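PDB 3IAL: prolyl-tRNA synthetase from Giardia lamblia ATCC 50803, which probably catalyses the ATP-dependent attachment of proline to tRNA(Pro), by way of the prolyl-adenylate intermediate that is bound here. Local coordinates for residues K160-V165 against R276-A281; G206-R211 against G488-E493; S223-V228 against V235-G240; L459-F464 against Y511-K516. All blocks are in the same frame, centred on the assembly; numbering follows the deposited sequence.

The four contacts lead from the adenylate site out into the C-terminal domain. Contacts 1 and 3 lie within the class II catalytic core, their centres about 12 Å apart, and both touch prolyl-adenylate. Contact 2, centred about 10 Å from contact 3, pairs core strand 207-211 with C-terminal strand 485-489. Contact 4, centred about 10 Å from contact 2 and 24 Å from contact 1, lies wholly in the C-terminal region. Along the chain, contact 3 is nested within contact 1 and also within contact 2, whose segments alternate with those of contact 4. Neighbouring strands 222-229, 207-211, 485-489 and 510-515 carry backbone pairing across, building the C-terminal domain onto the catalytic core.

Contact 1: residues K160-V165 against R276-A281; sequences KPLIRV and RVLACA. With PR8 (5'-O-[(R)-hydroxy{[(2S)-pyrrolidin-2-ylcarbonyl]oxy}phosphoryl]adenosine), chain H.
R276, at the start of helix 276-285, meets the 160-165 loop side-on, with two nitrogens turned to a single backbone oxygen. Its NE lies 2.9 Å from I163 O and uses a lone pair in the carbonyl plane, with an N-H...O angle of 160°. The second bond, from NH2 to the same I163 O at 3.1 Å, is more bent (140°). These two bonds, both in the guanidinium plane, together with one from NH1 to Q237 O, probably fix the rotation of the flat group. The chain is extended from CG to NE, which carries the head past the backbone to the adenine of prolyl-adenylate, whose C4 sits 3.6 Å above one guanidinium face, offset toward the rim. R164 crosses this arginine: its CG is 4.1 Å from R276 NH2, the two guanidinium planes are nearly perpendicular, and its own head is drawn off to the C-terminal carboxylate of Y518. One turn further along the helix, A279 CB points at the loop and nestles between I163 CG1 (3.7 Å) and L162 CB (3.9 Å). Beyond the arginine, V165 meets the adenine through its backbone, with weak bonds from its N to N1 (3.5 Å) and from N6 to its O (3.4 Å). With each of its three nitrogens bonded to a main-chain carbonyl, R276 presents a fixed flat face to the base, as the motif 3 arginine of class II synthetases does, while the V165 backbone reaches N1 and N6 only weakly.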
# COMPACT_ATOMS: atom_id res chain seq x y z
N LYS B 160 -23.60 -0.99 0.17
CA LYS B 160 -23.41 -0.62 -1.22
C LYS B 160 -21.90 -0.50 -1.41
O LYS B 160 -21.25 0.20 -0.64
CB LYS B 160 -24.12 0.72 -1.52
CG LYS B 160 -24.19 1.14 -3.01
CD LYS B 160 -25.33 2.16 -3.23
CE LYS B 160 -25.49 2.61 -4.71
NZ LYS B 160 -26.25 1.64 -5.60
N PRO B 161 -21.34 -1.19 -2.42
CA PRO B 161 -19.89 -1.13 -2.65
C PRO B 161 -19.33 0.28 -2.64
O PRO B 161 -19.94 1.19 -3.22
CB PRO B 161 -19.73 -1.76 -4.04
CG PRO B 161 -20.83 -2.71 -4.13
CD PRO B 161 -21.99 -2.09 -3.38
N LEU B 162 -18.19 0.46 -1.97
CA LEU B 162 -17.46 1.74 -1.90
C LEU B 162 -18.12 2.78 -0.98
O LEU B 162 -17.42 3.56 -0.36
CB LEU B 162 -17.24 2.35 -3.29
CG LEU B 162 -16.70 1.44 -4.39
CD1 LEU B 162 -16.50 2.22 -5.66
CD2 LEU B 162 -15.39 0.79 -3.97
N ILE B 163 -19.44 2.79 -0.91
CA ILE B 163 -20.20 3.85 -0.26
C ILE B 163 -20.57 3.49 1.18
O ILE B 163 -20.42 4.31 2.07
CB ILE B 163 -21.48 4.20 -1.10
CG1 ILE B 163 -21.07 4.96 -2.36
CG2 ILE B 163 -22.49 4.99 -0.30
CD1 ILE B 163 -22.15 5.02 -3.41
N ARG B 164 -21.07 2.28 1.39
CA ARG B 164 -21.45 1.80 2.72
C ARG B 164 -21.10 0.33 2.84
O ARG B 164 -21.88 -0.52 2.44
CB ARG B 164 -22.95 1.96 2.98
CG ARG B 164 -23.40 3.34 3.42
CD ARG B 164 -24.78 3.27 4.09
NE ARG B 164 -25.75 2.63 3.20
CZ ARG B 164 -26.61 3.26 2.40
NH1 ARG B 164 -26.67 4.60 2.38
NH2 ARG B 164 -27.43 2.56 1.62
N VAL B 165 -19.92 0.03 3.39
CA VAL B 165 -19.44 -1.34 3.52
C VAL B 165 -19.04 -1.62 4.97
O VAL B 165 -18.92 -0.71 5.77
CB VAL B 165 -18.26 -1.63 2.54
CG1 VAL B 165 -18.77 -1.72 1.10
CG2 VAL B 165 -17.15 -0.60 2.66
N ARG B 276 -15.08 5.95 -0.60
CA ARG B 276 -16.07 6.94 -1.04
C ARG B 276 -15.53 7.98 -2.03
O ARG B 276 -16.28 8.50 -2.84
CB ARG B 276 -16.67 7.67 0.16
CG ARG B 276 -17.56 6.79 0.98
CD ARG B 276 -18.14 7.56 2.14
NE ARG B 276 -19.26 6.85 2.73
CZ ARG B 276 -20.04 7.34 3.68
NH1 ARG B 276 -19.83 8.55 4.19
NH2 ARG B 276 -21.05 6.59 4.13
N VAL B 277 -14.24 8.29 -1.94
CA VAL B 277 -13.60 9.21 -2.89
C VAL B 277 -13.70 8.62 -4.31
O VAL B 277 -14.10 9.32 -5.25
CB VAL B 277 -12.13 9.48 -2.54
CG1 VAL B 277 -11.50 10.47 -3.53
CG2 VAL B 277 -11.99 10.01 -1.11
N LEU B 278 -13.35 7.34 -4.44
CA LEU B 278 -13.48 6.61 -5.70
C LEU B 278 -14.95 6.56 -6.13
O LEU B 278 -15.26 6.83 -7.29
CB LEU B 278 -12.91 5.19 -5.57
CG LEU B 278 -12.94 4.29 -6.81
CD1 LEU B 278 -12.14 4.92 -7.95
CD2 LEU B 278 -12.42 2.88 -6.48
N ALA B 279 -15.85 6.25 -5.20
CA ALA B 279 -17.29 6.28 -5.49
C ALA B 279 -17.69 7.60 -6.16
O ALA B 279 -18.39 7.59 -7.18
CB ALA B 279 -18.09 6.07 -4.22
N CYS B 280 -17.23 8.73 -5.61
CA CYS B 280 -17.55 10.06 -6.15
C CYS B 280 -17.04 10.25 -7.58
O CYS B 280 -17.80 10.60 -8.47
CB CYS B 280 -16.98 11.17 -5.26
SG CYS B 280 -17.84 11.39 -3.69
N ALA B 281 -15.75 10.02 -7.78
CA ALA B 281 -15.10 10.18 -9.08
C ALA B 281 -15.78 9.34 -10.16
O ALA B 281 -15.98 9.81 -11.28
CB ALA B 281 -13.65 9.81 -9.00
C PR8 H . -12.90 9.58 11.14
N PR8 H . -11.01 8.81 12.45
O PR8 H . -13.26 8.40 11.19
P PR8 H . -14.86 10.09 9.71
N1 PR8 H . -18.11 2.93 4.02
C2 PR8 H . -17.24 3.61 3.28
N3 PR8 H . -16.65 4.72 3.73
C4 PR8 H . -16.92 5.20 4.95
C5 PR8 H . -17.83 4.51 5.74
C6 PR8 H . -18.43 3.35 5.25
N6 PR8 H . -19.30 2.68 6.00
N7 PR8 H . -17.93 5.16 6.89
C8 PR8 H . -17.12 6.22 6.84
N9 PR8 H . -16.50 6.25 5.65
CA PR8 H . -11.58 10.00 11.80
CB PR8 H . -10.60 10.43 10.72
CD PR8 H . -9.62 8.70 12.02
CG PR8 H . -9.65 9.24 10.59
C1' PR8 H . -15.51 7.30 5.23
O10 PR8 H . -13.59 10.60 10.56
O1P PR8 H . -15.99 9.63 10.57
C2' PR8 H . -16.17 8.69 5.03
O2' PR8 H . -15.62 9.34 3.88
O2P PR8 H . -15.31 11.36 8.84
C3' PR8 H . -15.70 9.45 6.25
O3' PR8 H . -15.72 10.86 5.99
C4' PR8 H . -14.28 8.94 6.27
O4' PR8 H . -14.50 7.51 6.26
C5' PR8 H . -13.60 9.42 7.54
O5' PR8 H . -14.32 8.99 8.67

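Contact 2: residues G206-R211 against G488-E493; sequences GQKLRR and GHNPDE
R210 and H489 form an antiparallel hydrogen-bonded pair, R210 N to H489 O at 2.7 Å and H489 N to R210 O at 3.2 Å, and their side chains run alongside each other in the same direction. The arginine can be traced outward. Its CB lies 3.4 Å from H489 O, touches P491 CG and comes obliquely to the H489 ring; one carbon on, CG lies 4.1 Å from H489 CE1. The bends at chi2 and chi3 (73° and 69°) turn the guanidinium aside, so that P491 CG lies over one of its faces; Y222 adds a cation-pi contact, and E224 is a long, weak ionic partner of NE. Water also joins the strands. One molecule donates to R210 O at 2.9 Å and lies in the plane of the H489 ring, 2.8 Å from ND1. Another accepts from Q207 NE2 (3.1 Å), weakly from N490 ND2, and donates to E493 OE1, whose direct partner is Y513. N490 turns its OD1 back to D492 N in an Asx turn. The seam between catalytic core and C-terminal domain therefore combines two backbone bonds with water-bridged polar groups and a proline-covered arginine.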
# COMPACT_ATOMS: atom_id res chain seq x y z
N GLY B 206 -16.63 19.12 -3.74
CA GLY B 206 -17.49 18.81 -2.61
C GLY B 206 -17.79 20.09 -1.85
O GLY B 206 -17.05 21.06 -1.95
N GLN B 207 -18.88 20.08 -1.08
CA GLN B 207 -19.20 21.22 -0.21
C GLN B 207 -18.46 21.11 1.12
O GLN B 207 -18.73 20.22 1.92
CB GLN B 207 -20.70 21.31 0.06
CG GLN B 207 -21.11 22.51 0.91
CD GLN B 207 -20.78 23.84 0.26
OE1 GLN B 207 -21.20 24.11 -0.87
NE2 GLN B 207 -20.05 24.69 0.97
N LYS B 208 -17.51 22.03 1.34
CA LYS B 208 -16.80 22.11 2.61
C LYS B 208 -17.72 22.70 3.68
O LYS B 208 -18.23 23.80 3.51
CB LYS B 208 -15.56 22.99 2.47
CG LYS B 208 -14.94 23.42 3.80
CD LYS B 208 -13.53 23.97 3.61
CE LYS B 208 -12.91 24.36 4.94
NZ LYS B 208 -11.48 24.74 4.75
N LEU B 209 -17.92 21.96 4.77
CA LEU B 209 -18.76 22.41 5.87
C LEU B 209 -18.16 22.14 7.23
O LEU B 209 -17.43 21.17 7.42
CB LEU B 209 -20.12 21.70 5.83
CG LEU B 209 -20.98 21.88 4.59
CD1 LEU B 209 -22.13 20.89 4.63
CD2 LEU B 209 -21.47 23.32 4.46
N ARG B 210 -18.49 23.00 8.18
CA ARG B 210 -18.40 22.67 9.58
C ARG B 210 -19.65 21.84 9.91
O ARG B 210 -20.77 22.36 9.89
CB ARG B 210 -18.34 23.94 10.44
CG ARG B 210 -18.28 23.70 11.96
CD ARG B 210 -16.93 23.17 12.40
NE ARG B 210 -15.88 24.18 12.29
CZ ARG B 210 -15.63 25.15 13.19
NH1 ARG B 210 -16.37 25.26 14.29
NH2 ARG B 210 -14.64 26.01 12.98
N ARG B 211 -19.45 20.56 10.21
CA ARG B 211 -20.57 19.67 10.55
C ARG B 211 -21.31 20.22 11.77
O ARG B 211 -20.69 20.72 12.70
CB ARG B 211 -20.07 18.24 10.79
CG ARG B 211 -21.12 17.22 11.22
CD ARG B 211 -22.07 16.87 10.09
NE ARG B 211 -21.47 16.02 9.05
CZ ARG B 211 -21.69 16.15 7.73
NH1 ARG B 211 -22.46 17.12 7.25
NH2 ARG B 211 -21.12 15.31 6.87
N GLY B 488 -24.51 21.31 7.88
CA GLY B 488 -23.66 22.28 8.54
C GLY B 488 -23.58 23.61 7.80
O GLY B 488 -24.36 23.87 6.88
N HIS B 489 -22.62 24.43 8.21
CA HIS B 489 -22.38 25.71 7.58
C HIS B 489 -20.89 25.85 7.26
O HIS B 489 -20.06 25.14 7.82
CB HIS B 489 -22.85 26.84 8.49
CG HIS B 489 -21.93 27.13 9.63
ND1 HIS B 489 -21.83 26.32 10.73
CD2 HIS B 489 -21.05 28.15 9.83
CE1 HIS B 489 -20.94 26.82 11.57
NE2 HIS B 489 -20.45 27.93 11.04
N ASN B 490 -20.58 26.77 6.36
CA ASN B 490 -19.20 27.12 6.06
C ASN B 490 -18.85 28.40 6.80
O ASN B 490 -19.40 29.45 6.49
CB ASN B 490 -19.04 27.33 4.55
CG ASN B 490 -17.59 27.40 4.11
OD1 ASN B 490 -16.72 27.86 4.85
ND2 ASN B 490 -17.33 26.95 2.89
N PRO B 491 -17.95 28.32 7.81
CA PRO B 491 -17.64 29.51 8.58
C PRO B 491 -17.00 30.64 7.76
O PRO B 491 -17.12 31.81 8.13
CB PRO B 491 -16.66 29.00 9.65
CG PRO B 491 -16.87 27.55 9.71
CD PRO B 491 -17.21 27.15 8.32
N ASP B 492 -16.36 30.27 6.65
CA ASP B 492 -15.75 31.24 5.74
C ASP B 492 -16.76 32.02 4.88
O ASP B 492 -16.39 33.00 4.24
CB ASP B 492 -14.73 30.54 4.83
CG ASP B 492 -13.57 29.94 5.61
OD1 ASP B 492 -13.04 30.62 6.53
OD2 ASP B 492 -13.18 28.79 5.31
N GLU B 493 -18.02 31.58 4.86
CA GLU B 493 -19.10 32.34 4.23
C GLU B 493 -19.68 33.28 5.26
O GLU B 493 -20.21 32.83 6.28
CB GLU B 493 -20.21 31.42 3.72
CG GLU B 493 -19.86 30.62 2.48
CD GLU B 493 -20.95 29.64 2.10
OE1 GLU B 493 -20.62 28.54 1.61
OE2 GLU B 493 -22.14 29.97 2.27
O HOH W 1 -18.48 27.25 0.30
O HOH W 2 -22.54 23.81 11.61

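Contact 3: residues S223-V228 against V235-G240; sequences SEVSDV and VLQTAG. With PR8 (5'-O-[(R)-hydroxy{[(2S)-pyrrolidin-2-ylcarbonyl]oxy}phosphoryl]adenosine), chain H.
Q237 leaves its strand with CG opposite the backbone N (chi1 -178°) and stays extended beyond it, while V225 keeps CG1 close beside its own N (chi1 -61°). The two cross at about a right angle, with the methyl against the glutamine amide, V225 CG1 to Q237 CD 3.8 Å. On the same face D227 lays OD1 alongside the root of the glutamine, 3.6 Å from Q237 CB, while its carboxylate forms salt bridges with R211 and R487. S226, V228, L236 and A239 point to the reverse side. V228 CG2 also rests 3.7 Å from T238 OG1. That hydroxyl donates to L236 O at 2.9 Å, while V228 N reaches the same oxygen from the other face of its plane, with an almost straight N-H...O angle (178°). L236 N in turn bonds V228 O, and T238 N bonds S226 O, tying the antiparallel hairpin together.

Prolyl-adenylate lies against the second strand. Its O2' donates to Q237 O at 3.0 Å; R276 shares that carbonyl. Q237 NE2 donates to O3' at 3.0 Å and also comes within 2.8 Å of phosphate oxygen O2P, while R211 takes up the OE1 end and so helps to orient the amide. G240 brings its CA to 3.2 Å from O2P, at a point where a side chain would collide with the phosphate. One residue thus addresses both ribose hydroxyls, through backbone and side chain, and strand 235-240 lines the ribose and phosphate with backbone atoms and the Q237 amide.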
# COMPACT_ATOMS: atom_id res chain seq x y z
N SER B 223 -15.93 19.18 13.88
CA SER B 223 -15.71 18.33 12.72
C SER B 223 -16.00 19.11 11.44
O SER B 223 -17.01 19.81 11.34
CB SER B 223 -16.61 17.09 12.79
OG SER B 223 -16.11 16.17 13.74
N GLU B 224 -15.08 19.00 10.49
CA GLU B 224 -15.22 19.59 9.17
C GLU B 224 -15.27 18.47 8.14
O GLU B 224 -14.60 17.45 8.28
CB GLU B 224 -14.04 20.51 8.89
CG GLU B 224 -13.93 21.65 9.88
CD GLU B 224 -12.77 22.58 9.59
OE1 GLU B 224 -11.97 22.28 8.68
OE2 GLU B 224 -12.65 23.61 10.28
N VAL B 225 -16.08 18.68 7.10
CA VAL B 225 -16.39 17.63 6.14
C VAL B 225 -16.50 18.16 4.72
O VAL B 225 -16.71 19.35 4.49
CB VAL B 225 -17.74 16.95 6.49
CG1 VAL B 225 -17.66 16.31 7.86
CG2 VAL B 225 -18.92 17.95 6.41
N SER B 226 -16.35 17.24 3.77
CA SER B 226 -16.66 17.47 2.38
C SER B 226 -17.87 16.61 2.03
O SER B 226 -17.76 15.38 1.95
CB SER B 226 -15.48 17.13 1.48
OG SER B 226 -15.79 17.41 0.12
N ASP B 227 -19.02 17.26 1.88
CA ASP B 227 -20.25 16.60 1.47
C ASP B 227 -20.42 16.71 -0.05
O ASP B 227 -20.65 17.80 -0.56
CB ASP B 227 -21.46 17.24 2.15
CG ASP B 227 -21.69 16.73 3.55
OD1 ASP B 227 -21.12 15.68 3.92
OD2 ASP B 227 -22.48 17.37 4.27
N VAL B 228 -20.30 15.59 -0.75
CA VAL B 228 -20.27 15.60 -2.21
C VAL B 228 -21.65 15.25 -2.77
O VAL B 228 -22.20 14.22 -2.44
CB VAL B 228 -19.25 14.60 -2.74
CG1 VAL B 228 -19.35 14.46 -4.26
CG2 VAL B 228 -17.83 15.02 -2.32
N VAL B 235 -26.23 13.66 -0.76
CA VAL B 235 -24.81 13.96 -0.54
C VAL B 235 -24.10 12.78 0.16
O VAL B 235 -24.71 12.05 0.94
CB VAL B 235 -24.59 15.23 0.33
CG1 VAL B 235 -25.12 16.46 -0.38
CG2 VAL B 235 -25.23 15.05 1.71
N LEU B 236 -22.82 12.64 -0.13
CA LEU B 236 -21.99 11.61 0.46
C LEU B 236 -20.84 12.28 1.20
O LEU B 236 -20.08 13.03 0.61
CB LEU B 236 -21.44 10.73 -0.67
CG LEU B 236 -20.63 9.49 -0.27
CD1 LEU B 236 -21.52 8.52 0.50
CD2 LEU B 236 -20.04 8.83 -1.51
N GLN B 237 -20.71 12.01 2.51
CA GLN B 237 -19.58 12.55 3.27
C GLN B 237 -18.33 11.80 2.85
O GLN B 237 -18.20 10.60 3.10
CB GLN B 237 -19.78 12.42 4.79
CG GLN B 237 -18.62 13.02 5.58
CD GLN B 237 -18.72 12.78 7.07
OE1 GLN B 237 -19.77 12.96 7.68
NE2 GLN B 237 -17.61 12.37 7.68
N THR B 238 -17.41 12.52 2.24
CA THR B 238 -16.29 11.93 1.51
C THR B 238 -14.93 12.34 2.10
O THR B 238 -13.90 11.78 1.74
CB THR B 238 -16.41 12.33 0.03
OG1 THR B 238 -17.68 11.87 -0.46
CG2 THR B 238 -15.29 11.75 -0.84
N ALA B 239 -14.94 13.32 3.00
CA ALA B 239 -13.78 13.59 3.85
C ALA B 239 -14.29 13.94 5.23
O ALA B 239 -15.32 14.58 5.37
CB ALA B 239 -12.95 14.72 3.29
N GLY B 240 -13.55 13.51 6.24
CA GLY B 240 -13.80 13.91 7.62
C GLY B 240 -12.51 14.42 8.23
O GLY B 240 -11.52 13.69 8.28
C PR8 H . -12.90 9.58 11.14
N PR8 H . -11.01 8.81 12.45
O PR8 H . -13.26 8.40 11.19
P PR8 H . -14.86 10.09 9.71
N1 PR8 H . -18.11 2.93 4.02
C2 PR8 H . -17.24 3.61 3.28
N3 PR8 H . -16.65 4.72 3.73
C4 PR8 H . -16.92 5.20 4.95
C5 PR8 H . -17.83 4.51 5.74
C6 PR8 H . -18.43 3.35 5.25
N6 PR8 H . -19.30 2.68 6.00
N7 PR8 H . -17.93 5.16 6.89
C8 PR8 H . -17.12 6.22 6.84
N9 PR8 H . -16.50 6.25 5.65
CA PR8 H . -11.58 10.00 11.80
CB PR8 H . -10.60 10.43 10.72
CD PR8 H . -9.62 8.70 12.02
CG PR8 H . -9.65 9.24 10.59
C1' PR8 H . -15.51 7.30 5.23
O10 PR8 H . -13.59 10.60 10.56
O1P PR8 H . -15.99 9.63 10.57
C2' PR8 H . -16.17 8.69 5.03
O2' PR8 H . -15.62 9.34 3.88
O2P PR8 H . -15.31 11.36 8.84
C3' PR8 H . -15.70 9.45 6.25
O3' PR8 H . -15.72 10.86 5.99
C4' PR8 H . -14.28 8.94 6.27
O4' PR8 H . -14.50 7.51 6.26
C5' PR8 H . -13.60 9.42 7.54
O5' PR8 H . -14.32 8.99 8.67

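Contact 4: residues L459-F464 against Y511-K516; sequences LARFPF and YMYCAK
A460 and C514, then F462 and M512, form the hydrogen-bonded pairs of two antiparallel strands whose axes approach to 4.4 Å at 148°. The A460 N to C514 O bond (2.8 Å) is almost straight; C514 N returns a bond to A460 O, and in the next pair M512 N to F462 O is as short but more bent. R461 with Y513 and P463 with Y511 are the non-hydrogen-bonded pairs. On their face R461 runs out extended beside Y513, with CG over that ring, 4.0 Å from its centroid. At the end, the guanidinium turns flat onto Y511: the planes are 21° apart and CZ is 4.0 Å from the ring centroid, a cation-pi stack. R461 NE makes a weak bond to Y513 OH (3.1 Å). E493 makes a salt bridge to NH2 and also bonds Y513 OH, and N442 OD1 accepts from NH1. The other face is apolar. F462, its ring swung between its own N and carbonyl carbon (chi1 61°), takes M512 CB over its face, CZ to CB 3.6 Å, and C514 CB at its edge. F464 closes on M512 further out along its chain, CD2 to CG 3.5 Å. Helix 446-455 packs on this face through I449: a helix on a mixed sheet, in keeping with the alpha/beta C-terminal domain of prolyl-tRNA synthetase, strand 459-464 lying between strands 440-442 (parallel) and 510-515 (antiparallel).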
# COMPACT_ATOMS: atom_id res chain seq x y z
N LEU B 459 -28.05 20.17 -2.42
CA LEU B 459 -27.96 20.93 -1.18
C LEU B 459 -28.94 22.10 -1.21
O LEU B 459 -29.05 22.79 -2.22
CB LEU B 459 -26.53 21.43 -0.98
CG LEU B 459 -25.49 20.32 -0.71
CD1 LEU B 459 -24.10 20.69 -1.26
CD2 LEU B 459 -25.43 19.99 0.78
N ALA B 460 -29.66 22.28 -0.11
CA ALA B 460 -30.53 23.45 0.09
C ALA B 460 -29.83 24.39 1.06
O ALA B 460 -29.58 24.03 2.22
CB ALA B 460 -31.89 23.03 0.64
N ARG B 461 -29.52 25.59 0.58
CA ARG B 461 -28.76 26.57 1.34
C ARG B 461 -29.71 27.64 1.84
O ARG B 461 -30.55 28.13 1.10
CB ARG B 461 -27.70 27.19 0.43
CG ARG B 461 -26.73 28.14 1.11
CD ARG B 461 -25.73 28.62 0.10
NE ARG B 461 -24.81 29.63 0.62
CZ ARG B 461 -25.02 30.95 0.58
NH1 ARG B 461 -26.13 31.45 0.06
NH2 ARG B 461 -24.10 31.78 1.08
N PHE B 462 -29.61 27.98 3.12
CA PHE B 462 -30.56 28.91 3.73
C PHE B 462 -29.96 29.63 4.92
O PHE B 462 -29.23 29.03 5.71
CB PHE B 462 -31.85 28.18 4.14
CG PHE B 462 -31.64 27.08 5.17
CD1 PHE B 462 -31.86 27.31 6.52
CD2 PHE B 462 -31.29 25.80 4.77
CE1 PHE B 462 -31.70 26.30 7.46
CE2 PHE B 462 -31.13 24.78 5.71
CZ PHE B 462 -31.33 25.03 7.05
N PRO B 463 -30.27 30.94 5.06
CA PRO B 463 -29.82 31.63 6.27
C PRO B 463 -30.51 31.04 7.49
O PRO B 463 -31.68 30.64 7.41
CB PRO B 463 -30.22 33.10 6.04
CG PRO B 463 -31.21 33.08 4.91
CD PRO B 463 -31.05 31.80 4.15
N PHE B 464 -29.79 30.97 8.60
CA PHE B 464 -30.26 30.27 9.79
C PHE B 464 -29.76 30.99 11.04
O PHE B 464 -28.67 31.56 11.04
CB PHE B 464 -29.78 28.82 9.75
CG PHE B 464 -30.39 27.93 10.79
CD1 PHE B 464 -31.75 27.69 10.83
CD2 PHE B 464 -29.57 27.29 11.72
CE1 PHE B 464 -32.30 26.85 11.80
CE2 PHE B 464 -30.11 26.45 12.68
CZ PHE B 464 -31.48 26.23 12.73
N TYR B 511 -25.24 30.60 6.96
CA TYR B 511 -26.02 29.85 5.96
C TYR B 511 -25.83 28.36 6.22
O TYR B 511 -24.73 27.83 6.10
CB TYR B 511 -25.58 30.19 4.54
CG TYR B 511 -25.63 31.66 4.22
CD1 TYR B 511 -26.84 32.28 3.89
CD2 TYR B 511 -24.48 32.44 4.27
CE1 TYR B 511 -26.89 33.64 3.62
CE2 TYR B 511 -24.52 33.79 3.99
CZ TYR B 511 -25.72 34.39 3.67
OH TYR B 511 -25.74 35.73 3.40
N MET B 512 -26.92 27.70 6.59
CA MET B 512 -26.88 26.26 6.77
C MET B 512 -27.12 25.59 5.42
O MET B 512 -27.69 26.20 4.50
CB MET B 512 -27.93 25.79 7.78
CG MET B 512 -27.52 25.99 9.22
SD MET B 512 -26.01 25.09 9.64
CE MET B 512 -25.97 25.30 11.41
N TYR B 513 -26.65 24.35 5.32
CA TYR B 513 -26.88 23.49 4.17
C TYR B 513 -27.59 22.23 4.62
O TYR B 513 -27.13 21.53 5.53
CB TYR B 513 -25.56 23.10 3.51
CG TYR B 513 -24.84 24.23 2.81
CD1 TYR B 513 -24.88 24.35 1.43
CD2 TYR B 513 -24.10 25.15 3.53
CE1 TYR B 513 -24.21 25.37 0.78
CE2 TYR B 513 -23.43 26.18 2.90
CZ TYR B 513 -23.47 26.28 1.52
OH TYR B 513 -22.81 27.29 0.88
N CYS B 514 -28.69 21.93 3.94
CA CYS B 514 -29.51 20.78 4.25
C CYS B 514 -29.49 19.85 3.04
O CYS B 514 -29.43 20.32 1.90
CB CYS B 514 -30.94 21.26 4.55
SG CYS B 514 -32.22 20.05 4.34
N ALA B 515 -29.54 18.54 3.30
CA ALA B 515 -29.54 17.54 2.23
C ALA B 515 -29.93 16.15 2.73
O ALA B 515 -29.79 15.83 3.91
CB ALA B 515 -28.18 17.47 1.56
N LYS B 516 -30.41 15.33 1.79
CA LYS B 516 -30.52 13.89 1.99
C LYS B 516 -29.14 13.29 1.92
O LYS B 516 -28.37 13.60 1.01
CB LYS B 516 -31.37 13.25 0.90
CG LYS B 516 -32.86 13.31 1.10
CD LYS B 516 -33.52 12.19 0.31
CE LYS B 516 -35.02 12.18 0.45
NZ LYS B 516 -35.57 10.81 0.19